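Local coordinates for protein glycerol dehydratase (Clostridium butyricum, PDB 1R9D) that probably dehydrates glycerol without vitamin B12, as a member of the glycyl radical enzyme family related to pyruvate formate lyase, at residues N160-V172 / I431-E443. Numbering follows the deposited sequence.
Sequences NGVGHVSVDYGKV and IGCVEPQKPGKTE. With GOL (glycerol), chain C.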
loop_
_atom_site.group_PDB
_atom_site.type_symbol
_atom_site.label_atom_id
_atom_site.label_comp_id
_atom_site.label_asym_id
_atom_site.label_seq_id
_atom_site.Cartn_x
_atom_site.Cartn_y
_atom_site.Cartn_z
ATOM N N ASN A 160 -12.266 -2.967 -16.129
ATOM C CA ASN A 160 -11.305 -3.962 -16.580
ATOM C C ASN A 160 -9.856 -3.502 -16.501
ATOM O O ASN A 160 -9.560 -2.436 -15.952
ATOM C CB ASN A 160 -11.661 -4.387 -18.007
ATOM C CG ASN A 160 -12.999 -5.106 -18.079
ATOM O OD1 ASN A 160 -13.099 -6.289 -17.737
ATOM N ND2 ASN A 160 -14.039 -4.390 -18.500
ATOM N N GLY A 161 -8.961 -4.315 -17.051
ATOM C CA GLY A 161 -7.543 -4.006 -17.022
ATOM C C GLY A 161 -7.159 -2.763 -17.800
ATOM O O GLY A 161 -7.968 -2.205 -18.543
ATOM N N VAL A 162 -5.910 -2.334 -17.630
ATOM C CA VAL A 162 -5.404 -1.145 -18.310
ATOM C C VAL A 162 -4.928 -1.437 -19.735
ATOM O O VAL A 162 -5.557 -1.015 -20.709
ATOM C CB VAL A 162 -4.243 -0.515 -17.503
ATOM C CG1 VAL A 162 -3.672 0.702 -18.250
ATOM C CG2 VAL A 162 -4.742 -0.118 -16.121
ATOM N N GLY A 163 -3.827 -2.171 -19.862
ATOM C CA GLY A 163 -3.310 -2.471 -21.184
ATOM C C GLY A 163 -2.741 -1.217 -21.829
ATOM O O GLY A 163 -1.965 -0.495 -21.196
ATOM N N HIS A 164 -3.123 -0.965 -23.080
ATOM C CA HIS A 164 -2.659 0.200 -23.844
ATOM C C HIS A 164 -1.154 0.350 -23.763
ATOM O O HIS A 164 -0.626 1.349 -23.256
ATOM C CB HIS A 164 -3.350 1.470 -23.346
ATOM C CG HIS A 164 -4.811 1.502 -23.657
ATOM N ND1 HIS A 164 -5.711 0.634 -23.076
ATOM C CD2 HIS A 164 -5.512 2.222 -24.565
ATOM C CE1 HIS A 164 -6.904 0.816 -23.616
ATOM N NE2 HIS A 164 -6.809 1.773 -24.521
ATOM N N VAL A 165 -0.463 -0.641 -24.306
ATOM C CA VAL A 165 0.983 -0.657 -24.239
ATOM C C VAL A 165 1.592 -1.557 -25.306
ATOM O O VAL A 165 0.966 -2.516 -25.759
ATOM C CB VAL A 165 1.407 -1.168 -22.831
ATOM C CG1 VAL A 165 0.829 -2.563 -22.608
ATOM C CG2 VAL A 165 2.923 -1.197 -22.687
ATOM N N SER A 166 2.801 -1.211 -25.732
ATOM C CA SER A 166 3.546 -2.025 -26.678
ATOM C C SER A 166 4.824 -2.345 -25.908
ATOM O O SER A 166 5.663 -1.466 -25.698
ATOM C CB SER A 166 3.881 -1.251 -27.950
ATOM O OG SER A 166 4.592 -2.084 -28.855
ATOM N N VAL A 167 4.953 -3.592 -25.456
ATOM C CA VAL A 167 6.125 -3.997 -24.692
ATOM C C VAL A 167 7.363 -4.128 -25.565
ATOM O O VAL A 167 7.295 -3.989 -26.786
ATOM C CB VAL A 167 5.885 -5.335 -23.954
ATOM C CG1 VAL A 167 4.659 -5.217 -23.065
ATOM C CG2 VAL A 167 5.722 -6.473 -24.956
ATOM N N ASP A 168 8.499 -4.394 -24.929
ATOM C CA ASP A 168 9.757 -4.537 -25.643
ATOM C C ASP A 168 9.842 -5.936 -26.261
ATOM O O ASP A 168 10.659 -6.757 -25.833
ATOM C CB ASP A 168 10.925 -4.332 -24.675
ATOM C CG ASP A 168 12.222 -3.978 -25.382
ATOM O OD1 ASP A 168 12.359 -4.281 -26.590
ATOM O OD2 ASP A 168 13.118 -3.406 -24.720
ATOM N N TYR A 169 8.997 -6.205 -27.256
ATOM C CA TYR A 169 8.989 -7.513 -27.916
ATOM C C TYR A 169 10.377 -7.876 -28.432
ATOM O O TYR A 169 10.816 -9.018 -28.307
ATOM C CB TYR A 169 8.009 -7.535 -29.101
ATOM C CG TYR A 169 6.541 -7.413 -28.747
ATOM C CD1 TYR A 169 5.899 -6.172 -28.758
ATOM C CD2 TYR A 169 5.781 -8.544 -28.432
ATOM C CE1 TYR A 169 4.534 -6.060 -28.467
ATOM C CE2 TYR A 169 4.417 -8.445 -28.141
ATOM C CZ TYR A 169 3.801 -7.200 -28.163
ATOM O OH TYR A 169 2.454 -7.098 -27.897
ATOM N N GLY A 170 11.058 -6.896 -29.019
ATOM C CA GLY A 170 12.384 -7.126 -29.565
ATOM C C GLY A 170 13.386 -7.659 -28.562
ATOM O O GLY A 170 14.209 -8.512 -28.893
ATOM N N LYS A 171 13.319 -7.163 -27.332
ATOM C CA LYS A 171 14.239 -7.599 -26.290
ATOM C C LYS A 171 14.007 -9.048 -25.893
ATOM O O LYS A 171 14.955 -9.823 -25.792
ATOM C CB LYS A 171 14.102 -6.713 -25.051
ATOM C CG LYS A 171 15.038 -7.095 -23.913
ATOM C CD LYS A 171 14.845 -6.166 -22.720
ATOM C CE LYS A 171 15.796 -6.500 -21.582
ATOM N NZ LYS A 171 15.572 -5.598 -20.412
ATOM N N VAL A 172 12.752 -9.412 -25.656
ATOM C CA VAL A 172 12.429 -10.776 -25.261
ATOM C C VAL A 172 12.725 -11.770 -26.384
ATOM O O VAL A 172 13.130 -12.902 -26.122
ATOM C CB VAL A 172 10.952 -10.908 -24.837
ATOM C CG1 VAL A 172 10.680 -12.334 -24.359
ATOM C CG2 VAL A 172 10.639 -9.912 -23.727
ATOM N N ILE A 431 -0.663 2.982 -30.306
ATOM C CA ILE A 431 -1.385 2.168 -29.331
ATOM C C ILE A 431 -2.880 2.264 -29.625
ATOM O O ILE A 431 -3.394 3.350 -29.863
ATOM C CB ILE A 431 -1.161 2.678 -27.889
ATOM C CG1 ILE A 431 0.328 2.628 -27.543
ATOM C CG2 ILE A 431 -1.987 1.849 -26.900
ATOM C CD1 ILE A 431 0.968 1.257 -27.757
ATOM N N GLY A 432 -3.569 1.126 -29.617
ATOM C CA GLY A 432 -5.005 1.119 -29.849
ATOM C C GLY A 432 -5.505 1.734 -31.147
ATOM O O GLY A 432 -5.340 1.158 -32.220
ATOM N N CYS A 433 -6.129 2.903 -31.047
ATOM C CA CYS A 433 -6.665 3.582 -32.224
ATOM C C CYS A 433 -5.715 4.579 -32.880
ATOM O O CYS A 433 -5.403 4.454 -34.063
ATOM C CB CYS A 433 -7.956 4.310 -31.861
ATOM S SG CYS A 433 -9.339 3.230 -31.422
ATOM N N VAL A 434 -5.265 5.570 -32.115
ATOM C CA VAL A 434 -4.378 6.605 -32.657
ATOM C C VAL A 434 -3.371 7.172 -31.652
ATOM O O VAL A 434 -2.779 8.220 -31.897
ATOM C CB VAL A 434 -5.209 7.801 -33.194
ATOM C CG1 VAL A 434 -6.075 7.366 -34.369
ATOM C CG2 VAL A 434 -6.083 8.365 -32.080
ATOM N N GLU A 435 -3.155 6.477 -30.542
ATOM C CA GLU A 435 -2.257 6.967 -29.492
ATOM C C GLU A 435 -0.772 6.594 -29.658
ATOM O O GLU A 435 -0.389 5.431 -29.533
ATOM C CB GLU A 435 -2.788 6.483 -28.132
ATOM C CG GLU A 435 -4.324 6.658 -27.970
ATOM C CD GLU A 435 -5.123 5.360 -28.175
ATOM O OE1 GLU A 435 -5.065 4.476 -27.289
ATOM O OE2 GLU A 435 -5.809 5.214 -29.216
ATOM N N PRO A 436 0.095 7.590 -29.917
ATOM C CA PRO A 436 1.526 7.321 -30.098
ATOM C C PRO A 436 2.339 7.137 -28.815
ATOM O O PRO A 436 2.035 7.732 -27.783
ATOM C CB PRO A 436 2.032 8.537 -30.892
ATOM C CG PRO A 436 0.848 9.478 -31.003
ATOM C CD PRO A 436 -0.183 9.031 -30.011
ATOM N N GLN A 437 3.387 6.322 -28.895
ATOM C CA GLN A 437 4.269 6.102 -27.747
ATOM C C GLN A 437 5.569 5.432 -28.182
ATOM O O GLN A 437 5.656 4.866 -29.271
ATOM C CB GLN A 437 3.593 5.214 -26.681
ATOM C CG GLN A 437 3.850 3.695 -26.873
ATOM C CD GLN A 437 3.417 2.818 -25.692
ATOM O OE1 GLN A 437 3.838 1.660 -25.586
ATOM N NE2 GLN A 437 2.570 3.353 -24.819
ATOM N N LYS A 438 6.584 5.524 -27.327
ATOM C CA LYS A 438 7.860 4.864 -27.574
ATOM C C LYS A 438 7.641 3.478 -26.962
ATOM O O LYS A 438 7.495 3.343 -25.746
ATOM C CB LYS A 438 8.994 5.589 -26.841
ATOM C CG LYS A 438 10.248 4.743 -26.630
ATOM C CD LYS A 438 10.857 4.253 -27.939
ATOM C CE LYS A 438 12.124 3.458 -27.652
ATOM N NZ LYS A 438 12.835 3.026 -28.885
ATOM N N PRO A 439 7.598 2.433 -27.799
ATOM C CA PRO A 439 7.382 1.087 -27.263
ATOM C C PRO A 439 8.488 0.646 -26.313
ATOM O O PRO A 439 9.649 1.034 -26.473
ATOM C CB PRO A 439 7.338 0.216 -28.518
ATOM C CG PRO A 439 6.859 1.160 -29.591
ATOM C CD PRO A 439 7.660 2.408 -29.271
ATOM N N GLY A 440 8.112 -0.163 -25.327
ATOM C CA GLY A 440 9.068 -0.689 -24.367
ATOM C C GLY A 440 9.603 0.272 -23.323
ATOM O O GLY A 440 10.519 -0.083 -22.583
ATOM N N LYS A 441 9.043 1.475 -23.249
ATOM C CA LYS A 441 9.508 2.466 -22.280
ATOM C C LYS A 441 8.387 3.316 -21.699
ATOM O O LYS A 441 8.653 4.230 -20.918
ATOM C CB LYS A 441 10.513 3.413 -22.938
ATOM C CG LYS A 441 11.768 2.765 -23.489
ATOM C CD LYS A 441 12.762 3.845 -23.902
ATOM C CE LYS A 441 14.091 3.248 -24.347
ATOM N NZ LYS A 441 15.070 4.312 -24.720
ATOM N N THR A 442 7.141 2.989 -22.036
ATOM C CA THR A 442 6.001 3.805 -21.615
ATOM C C THR A 442 4.814 3.138 -20.916
ATOM O O THR A 442 4.455 2.001 -21.217
ATOM C CB THR A 442 5.409 4.523 -22.860
ATOM O OG1 THR A 442 6.472 5.060 -23.657
ATOM C CG2 THR A 442 4.461 5.641 -22.455
ATOM N N GLU A 443 4.218 3.870 -19.977
ATOM C CA GLU A 443 2.982 3.469 -19.304
ATOM C C GLU A 443 2.140 4.708 -19.631
ATOM O O GLU A 443 2.162 5.699 -18.902
ATOM C CB GLU A 443 3.148 3.321 -17.786
ATOM C CG GLU A 443 1.815 3.094 -17.036
ATOM C CD GLU A 443 1.123 1.768 -17.384
ATOM O OE1 GLU A 443 1.234 1.313 -18.542
ATOM O OE2 GLU A 443 0.450 1.185 -16.503
HETATM C C1 GOL C . -10.602 2.382 -28.039
HETATM O O1 GOL C . -11.001 3.669 -27.602
HETATM C C2 GOL C . -9.262 1.966 -27.425
HETATM O O2 GOL C . -9.346 1.984 -25.993
HETATM C C3 GOL C . -8.168 2.926 -27.891
HETATM O O3 GOL C . -6.899 2.526 -27.399
HETATM O O HOH W 1 -0.908 2.095 -20.172
HETATM O O HOH W 2 0.431 -0.971 -19.506
HETATM O O HOH W 3 1.722 2.227 -22.204
HETATM O O HOH W 4 12.991 -0.794 -24.154
#
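The imidazole of His164 meets Glu435 OE1 at its edge, CD2 lying 3.6 Å from that oxygen, while ring and carboxylate planes are turned 40° apart; glycerol O2 and Val162 O also lie at the ring's edge. Both ring nitrogens are engaged: His164 ND1 donates to Val162 O, 10° out of the ring plane, which fixes the ring's rotation, and His164 NE2 donates to glycerol O2 at 2.9 Å. Glycerol O3 in turn donates a hydrogen bond to Glu435 OE1 (2.7 Å). The other carboxylate oxygen, Glu435 OE2, takes Cys433 N on its syn side and Val434 N on its anti side, both from one face, so two backbone N-H groups hold the carboxylate's turn. Ile431 CG2 packs on His164 CA at 3.5 Å. Further along, Ser166 N reaches Gln437 OE1 (3.1 Å) from above the amide's carbonyl plane, Gln437 NE2 being hydrogen-bonded to His446 NE2, and Gly440 N, within a type II turn, donates to Ser166 O (2.8 Å). These two bonds tie the segments together beside the glycerol site of this glycyl radical enzyme, which His164 and Glu435 complete with His281, Ser282 and Asp447, Cys433 SG lying 3.7 Å from glycerol C1.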